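PDB 2PZZ: UPF0201 protein MJ1564 from Methanocaldococcus jannaschii DSM 2661, which is of unknown function; it belongs to an archaeal family that structurally resembles RNA-binding proteins but is unlikely to bind RNA itself. Local coordinates for residues L58-E72 and I116-K128. Sequence-based numbering, arbitrary orientation.
Sequences LRSQSILDAARMVLE and IMKIIKDIAPRTK
The carbonyl oxygen of Ile-123 is gripped by both terminal nitrogens of Arg-59: NH1 donates at 3.0 Å to Ile-123 O, while NH2 adds a weak bond there and another to Asp-122 O. These acceptors sit in the last turn of helix 116-123, so the guanidinium, carried over on a chain extended from CG to NE, binds the carbonyl end of that helix and probably offsets its partial negative charge. Arg-59 NH1 is also tied to Lys-55 O, which helps fix its rotation, and Lys-55 pairs with Asp-122.

Arg-68 takes the next carbonyl. Its CG stands anti to the backbone N (chi1 -179°) and the chain bends at chi2, which turns the guanidinium toward segment 116-128, with Arg-68 NH1 3.0 Å from Ala-124 O, in the carbonyl plane on a lone pair. Arg-68 NE donates to Glu-72 OE2 at 2.6 Å, a salt bridge one turn on along the same helix. The guanidinium of Arg-126 stacks nearly flat on that of Arg-68, centres 4.0 Å apart, and Lys-121 CG lies over the opposite face. Glu-72 OE2 also forms a long salt bridge to Arg-126, from well outside its guanidinium plane, and probably eases the like charges of the stack.

Next to this network the packing is apolar. Ala-124 CB approaches Ala-67 CB to 3.8 Å, Ile-120 CG2 wedges between Arg-68 CD and Leu-71 CB, and Ile-123 CG2 touches Leu-58 CD1, near the end of helix 52-60, at 3.7 Å. Leu-64 straddles the departing tail, CD2 against Pro-125 CD and CD1 against Thr-127 CG2. Leu-71 rests on Phe-82 and Ile-123 on Ile-108, both in the antiparallel sheet. Segments 64-72 and 116-123 thus form an antiparallel helix pair, 164° between their directions, with the C-terminal helix docked beside helix 64-73 in this alpha+beta fold.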
loop_
_atom_site.group_PDB
_atom_site.type_symbol
_atom_site.label_atom_id
_atom_site.label_comp_id
_atom_site.label_asym_id
_atom_site.label_seq_id
_atom_site.Cartn_x
_atom_site.Cartn_y
_atom_site.Cartn_z
ATOM N N LEU A 58 8.798 -18.649 -8.189
ATOM C CA LEU A 58 7.598 -19.478 -8.090
ATOM C C LEU A 58 8.024 -20.911 -7.708
ATOM O O LEU A 58 7.384 -21.562 -6.892
ATOM C CB LEU A 58 6.825 -19.495 -9.421
ATOM C CG LEU A 58 6.336 -18.152 -10.008
ATOM C CD1 LEU A 58 5.683 -18.389 -11.352
ATOM C CD2 LEU A 58 5.365 -17.486 -9.068
ATOM N N ARG A 59 9.110 -21.399 -8.295
ATOM C CA ARG A 59 9.581 -22.749 -7.978
ATOM C C ARG A 59 10.128 -22.770 -6.551
ATOM O O ARG A 59 9.717 -23.603 -5.743
ATOM C CB ARG A 59 10.636 -23.184 -9.007
ATOM C CG ARG A 59 10.002 -23.431 -10.380
ATOM C CD ARG A 59 10.984 -23.352 -11.529
ATOM N NE ARG A 59 10.312 -23.648 -12.795
ATOM C CZ ARG A 59 9.391 -22.869 -13.361
ATOM N NH1 ARG A 59 9.021 -21.729 -12.783
ATOM N NH2 ARG A 59 8.835 -23.234 -14.506
ATOM N N SER A 60 11.019 -21.828 -6.239
ATOM C CA SER A 60 11.599 -21.718 -4.893
ATOM C C SER A 60 10.560 -21.661 -3.773
ATOM O O SER A 60 10.684 -22.355 -2.763
ATOM C CB SER A 60 12.469 -20.467 -4.792
ATOM O OG SER A 60 13.630 -20.587 -5.583
ATOM N N GLN A 61 9.546 -20.817 -3.935
ATOM C CA GLN A 61 8.512 -20.674 -2.915
ATOM C C GLN A 61 7.509 -21.804 -3.027
ATOM O O GLN A 61 6.599 -21.939 -2.201
ATOM C CB GLN A 61 7.790 -19.333 -3.078
ATOM C CG GLN A 61 8.697 -18.126 -3.147
ATOM C CD GLN A 61 7.913 -16.835 -3.309
ATOM O OE1 GLN A 61 8.475 -15.779 -3.599
ATOM N NE2 GLN A 61 6.605 -16.918 -3.119
ATOM N N SER A 62 7.665 -22.607 -4.071
ATOM C CA SER A 62 6.768 -23.726 -4.295
ATOM C C SER A 62 5.300 -23.273 -4.389
ATOM O O SER A 62 4.421 -23.860 -3.751
ATOM C CB SER A 62 6.937 -24.756 -3.163
ATOM O OG SER A 62 6.086 -25.876 -3.337
ATOM N N ILE A 63 5.036 -22.234 -5.184
ATOM C CA ILE A 63 3.666 -21.739 -5.357
ATOM C C ILE A 63 3.230 -21.766 -6.824
ATOM O O ILE A 63 2.475 -20.901 -7.288
ATOM C CB ILE A 63 3.498 -20.296 -4.816
ATOM C CG1 ILE A 63 4.486 -19.360 -5.514
ATOM C CG2 ILE A 63 3.683 -20.275 -3.284
ATOM C CD1 ILE A 63 4.401 -17.933 -5.042
ATOM N N LEU A 64 3.713 -22.766 -7.551
ATOM C CA LEU A 64 3.373 -22.929 -8.959
ATOM C C LEU A 64 1.864 -23.077 -9.179
ATOM O O LEU A 64 1.302 -22.524 -10.129
ATOM C CB LEU A 64 4.083 -24.160 -9.515
ATOM C CG LEU A 64 5.600 -24.043 -9.675
ATOM C CD1 LEU A 64 6.165 -25.350 -10.200
ATOM C CD2 LEU A 64 5.919 -22.921 -10.638
ATOM N N ASP A 65 1.219 -23.828 -8.293
ATOM C CA ASP A 65 -0.211 -24.079 -8.396
ATOM C C ASP A 65 -1.018 -22.801 -8.328
ATOM O O ASP A 65 -2.013 -22.649 -9.041
ATOM C CB ASP A 65 -0.653 -25.037 -7.289
ATOM C CG ASP A 65 0.138 -24.843 -6.004
ATOM O OD1 ASP A 65 1.380 -25.029 -6.028
ATOM O OD2 ASP A 65 -0.477 -24.505 -4.970
ATOM N N ALA A 66 -0.588 -21.879 -7.471
ATOM C CA ALA A 66 -1.286 -20.615 -7.316
ATOM C C ALA A 66 -1.035 -19.737 -8.540
ATOM O O ALA A 66 -1.957 -19.139 -9.084
ATOM C CB ALA A 66 -0.814 -19.903 -6.049
ATOM N N ALA A 67 0.221 -19.665 -8.965
ATOM C CA ALA A 67 0.586 -18.852 -10.114
ATOM C C ALA A 67 -0.169 -19.286 -11.368
ATOM O O ALA A 67 -0.682 -18.448 -12.102
ATOM C CB ALA A 67 2.092 -18.921 -10.349
ATOM N N ARG A 68 -0.250 -20.591 -11.599
ATOM C CA ARG A 68 -0.949 -21.109 -12.771
ATOM C C ARG A 68 -2.402 -20.652 -12.794
ATOM O O ARG A 68 -2.913 -20.218 -13.822
ATOM C CB ARG A 68 -0.886 -22.636 -12.786
ATOM C CG ARG A 68 -1.575 -23.287 -13.987
ATOM C CD ARG A 68 -1.125 -22.694 -15.338
ATOM N NE ARG A 68 -1.599 -23.551 -16.415
ATOM C CZ ARG A 68 -0.994 -24.673 -16.784
ATOM N NH1 ARG A 68 0.125 -25.053 -16.179
ATOM N NH2 ARG A 68 -1.547 -25.454 -17.700
HETATM N N MSE A 69 -3.064 -20.739 -11.644
HETATM C CA MSE A 69 -4.453 -20.337 -11.549
HETATM C C MSE A 69 -4.597 -18.842 -11.819
HETATM O O MSE A 69 -5.481 -18.422 -12.569
HETATM C CB MSE A 69 -5.008 -20.662 -10.160
HETATM C CG MSE A 69 -6.507 -20.419 -10.030
HETATM SE SE MSE A 69 -7.118 -20.331 -8.191
HETATM C CE MSE A 69 -7.034 -18.401 -8.006
ATOM N N VAL A 70 -3.732 -18.034 -11.209
ATOM C CA VAL A 70 -3.806 -16.588 -11.405
ATOM C C VAL A 70 -3.532 -16.168 -12.854
ATOM O O VAL A 70 -4.204 -15.290 -13.392
ATOM C CB VAL A 70 -2.825 -15.849 -10.468
ATOM C CG1 VAL A 70 -2.821 -14.361 -10.783
ATOM C CG2 VAL A 70 -3.232 -16.078 -8.996
ATOM N N LEU A 71 -2.545 -16.794 -13.483
ATOM C CA LEU A 71 -2.214 -16.466 -14.866
ATOM C C LEU A 71 -3.339 -16.845 -15.839
ATOM O O LEU A 71 -3.632 -16.098 -16.771
ATOM C CB LEU A 71 -0.905 -17.152 -15.273
ATOM C CG LEU A 71 0.296 -16.745 -14.408
ATOM C CD1 LEU A 71 1.585 -17.389 -14.922
ATOM C CD2 LEU A 71 0.420 -15.230 -14.414
ATOM N N GLU A 72 -3.967 -17.996 -15.634
ATOM C CA GLU A 72 -5.047 -18.391 -16.533
ATOM C C GLU A 72 -6.252 -17.485 -16.346
ATOM O O GLU A 72 -6.911 -17.103 -17.316
ATOM C CB GLU A 72 -5.443 -19.841 -16.298
ATOM C CG GLU A 72 -4.401 -20.817 -16.760
ATOM C CD GLU A 72 -4.907 -22.231 -16.717
ATOM O OE1 GLU A 72 -6.129 -22.401 -16.509
ATOM O OE2 GLU A 72 -4.099 -23.169 -16.897
ATOM N N ILE A 116 0.277 -17.659 -25.975
ATOM C CA ILE A 116 0.172 -17.207 -24.590
ATOM C C ILE A 116 0.000 -18.348 -23.579
ATOM O O ILE A 116 0.536 -18.281 -22.475
ATOM C CB ILE A 116 -0.974 -16.162 -24.431
ATOM C CG1 ILE A 116 -0.620 -15.172 -23.315
ATOM C CG2 ILE A 116 -2.314 -16.856 -24.159
ATOM C CD1 ILE A 116 -0.647 -15.742 -21.939
HETATM N N MSE A 117 -0.720 -19.401 -23.960
HETATM C CA MSE A 117 -0.921 -20.531 -23.058
HETATM C C MSE A 117 0.370 -21.308 -22.845
HETATM O O MSE A 117 0.573 -21.889 -21.781
HETATM C CB MSE A 117 -2.003 -21.480 -23.586
HETATM C CG MSE A 117 -3.258 -21.534 -22.719
HETATM SE SE MSE A 117 -2.940 -22.133 -20.887
HETATM C CE MSE A 117 -3.404 -23.996 -21.095
ATOM N N LYS A 118 1.239 -21.330 -23.854
ATOM C CA LYS A 118 2.508 -22.034 -23.726
ATOM C C LYS A 118 3.424 -21.240 -22.812
ATOM O O LYS A 118 4.235 -21.813 -22.086
ATOM C CB LYS A 118 3.174 -22.233 -25.089
ATOM C CG LYS A 118 2.657 -23.454 -25.846
ATOM C CD LYS A 118 3.464 -23.719 -27.110
ATOM C CE LYS A 118 2.991 -24.988 -27.809
ATOM N NZ LYS A 118 3.880 -25.361 -28.948
ATOM N N ILE A 119 3.289 -19.916 -22.857
ATOM C CA ILE A 119 4.088 -19.031 -22.015
ATOM C C ILE A 119 3.741 -19.356 -20.565
ATOM O O ILE A 119 4.624 -19.502 -19.708
ATOM C CB ILE A 119 3.730 -17.542 -22.269
ATOM C CG1 ILE A 119 4.136 -17.132 -23.689
ATOM C CG2 ILE A 119 4.400 -16.648 -21.222
ATOM C CD1 ILE A 119 5.611 -17.072 -23.895
ATOM N N ILE A 120 2.440 -19.481 -20.309
ATOM C CA ILE A 120 1.944 -19.763 -18.970
ATOM C C ILE A 120 2.343 -21.134 -18.449
ATOM O O ILE A 120 2.692 -21.269 -17.279
ATOM C CB ILE A 120 0.410 -19.612 -18.912
ATOM C CG1 ILE A 120 0.035 -18.146 -19.146
ATOM C CG2 ILE A 120 -0.112 -20.082 -17.557
ATOM C CD1 ILE A 120 -1.459 -17.869 -19.110
ATOM N N LYS A 121 2.282 -22.148 -19.305
ATOM C CA LYS A 121 2.663 -23.499 -18.902
ATOM C C LYS A 121 4.151 -23.520 -18.585
ATOM O O LYS A 121 4.608 -24.224 -17.689
ATOM C CB LYS A 121 2.358 -24.502 -20.026
ATOM C CG LYS A 121 0.876 -24.854 -20.150
ATOM C CD LYS A 121 0.590 -25.733 -21.371
ATOM C CE LYS A 121 -0.896 -26.119 -21.431
ATOM N NZ LYS A 121 -1.335 -26.704 -22.746
ATOM N N ASP A 122 4.896 -22.726 -19.336
ATOM C CA ASP A 122 6.334 -22.618 -19.182
ATOM C C ASP A 122 6.703 -21.901 -17.881
ATOM O O ASP A 122 7.664 -22.279 -17.204
ATOM C CB ASP A 122 6.894 -21.861 -20.385
ATOM C CG ASP A 122 8.395 -21.773 -20.373
ATOM O OD1 ASP A 122 8.936 -20.971 -19.590
ATOM O OD2 ASP A 122 9.036 -22.512 -21.149
ATOM N N ILE A 123 5.931 -20.872 -17.534
ATOM C CA ILE A 123 6.183 -20.104 -16.322
ATOM C C ILE A 123 5.724 -20.838 -15.067
ATOM O O ILE A 123 6.489 -20.977 -14.108
ATOM C CB ILE A 123 5.483 -18.730 -16.380
ATOM C CG1 ILE A 123 6.110 -17.887 -17.497
ATOM C CG2 ILE A 123 5.621 -18.001 -15.037
ATOM C CD1 ILE A 123 5.461 -16.505 -17.682
ATOM N N ALA A 124 4.475 -21.296 -15.081
ATOM C CA ALA A 124 3.884 -22.006 -13.956
ATOM C C ALA A 124 3.306 -23.344 -14.416
ATOM O O ALA A 124 2.104 -23.464 -14.669
ATOM C CB ALA A 124 2.788 -21.145 -13.307
ATOM N N PRO A 125 4.166 -24.370 -14.533
ATOM C CA PRO A 125 3.787 -25.719 -14.957
ATOM C C PRO A 125 2.978 -26.440 -13.887
ATOM O O PRO A 125 3.209 -26.242 -12.686
ATOM C CB PRO A 125 5.135 -26.414 -15.165
ATOM C CG PRO A 125 6.103 -25.293 -15.339
ATOM C CD PRO A 125 5.625 -24.279 -14.365
ATOM N N ARG A 126 2.048 -27.288 -14.319
ATOM C CA ARG A 126 1.249 -28.061 -13.381
ATOM C C ARG A 126 2.189 -28.944 -12.568
ATOM O O ARG A 126 3.366 -29.089 -12.916
ATOM C CB ARG A 126 0.245 -28.945 -14.128
ATOM C CG ARG A 126 -0.816 -28.164 -14.875
ATOM C CD ARG A 126 -1.963 -29.055 -15.314
ATOM N NE ARG A 126 -3.086 -28.267 -15.823
ATOM C CZ ARG A 126 -3.671 -27.274 -15.155
ATOM N NH1 ARG A 126 -3.247 -26.935 -13.944
ATOM N NH2 ARG A 126 -4.679 -26.609 -15.704
ATOM N N THR A 127 1.679 -29.516 -11.479
ATOM C CA THR A 127 2.481 -30.403 -10.636
ATOM C C THR A 127 1.633 -31.524 -10.039
ATOM O O THR A 127 0.399 -31.490 -10.084
ATOM C CB THR A 127 3.164 -29.656 -9.456
ATOM O OG1 THR A 127 2.169 -29.176 -8.543
ATOM C CG2 THR A 127 3.991 -28.484 -9.962
ATOM N N LYS A 128 2.320 -32.523 -9.494
ATOM C CA LYS A 128 1.701 -33.672 -8.851
ATOM C C LYS A 128 2.611 -34.004 -7.682
ATOM O O LYS A 128 3.539 -34.800 -7.813
ATOM C CB LYS A 128 1.636 -34.871 -9.802
ATOM C CG LYS A 128 0.786 -34.658 -11.046
ATOM C CD LYS A 128 0.719 -35.925 -11.897
ATOM C CE LYS A 128 -0.131 -35.715 -13.145
ATOM N NZ LYS A 128 -0.279 -36.962 -13.951
#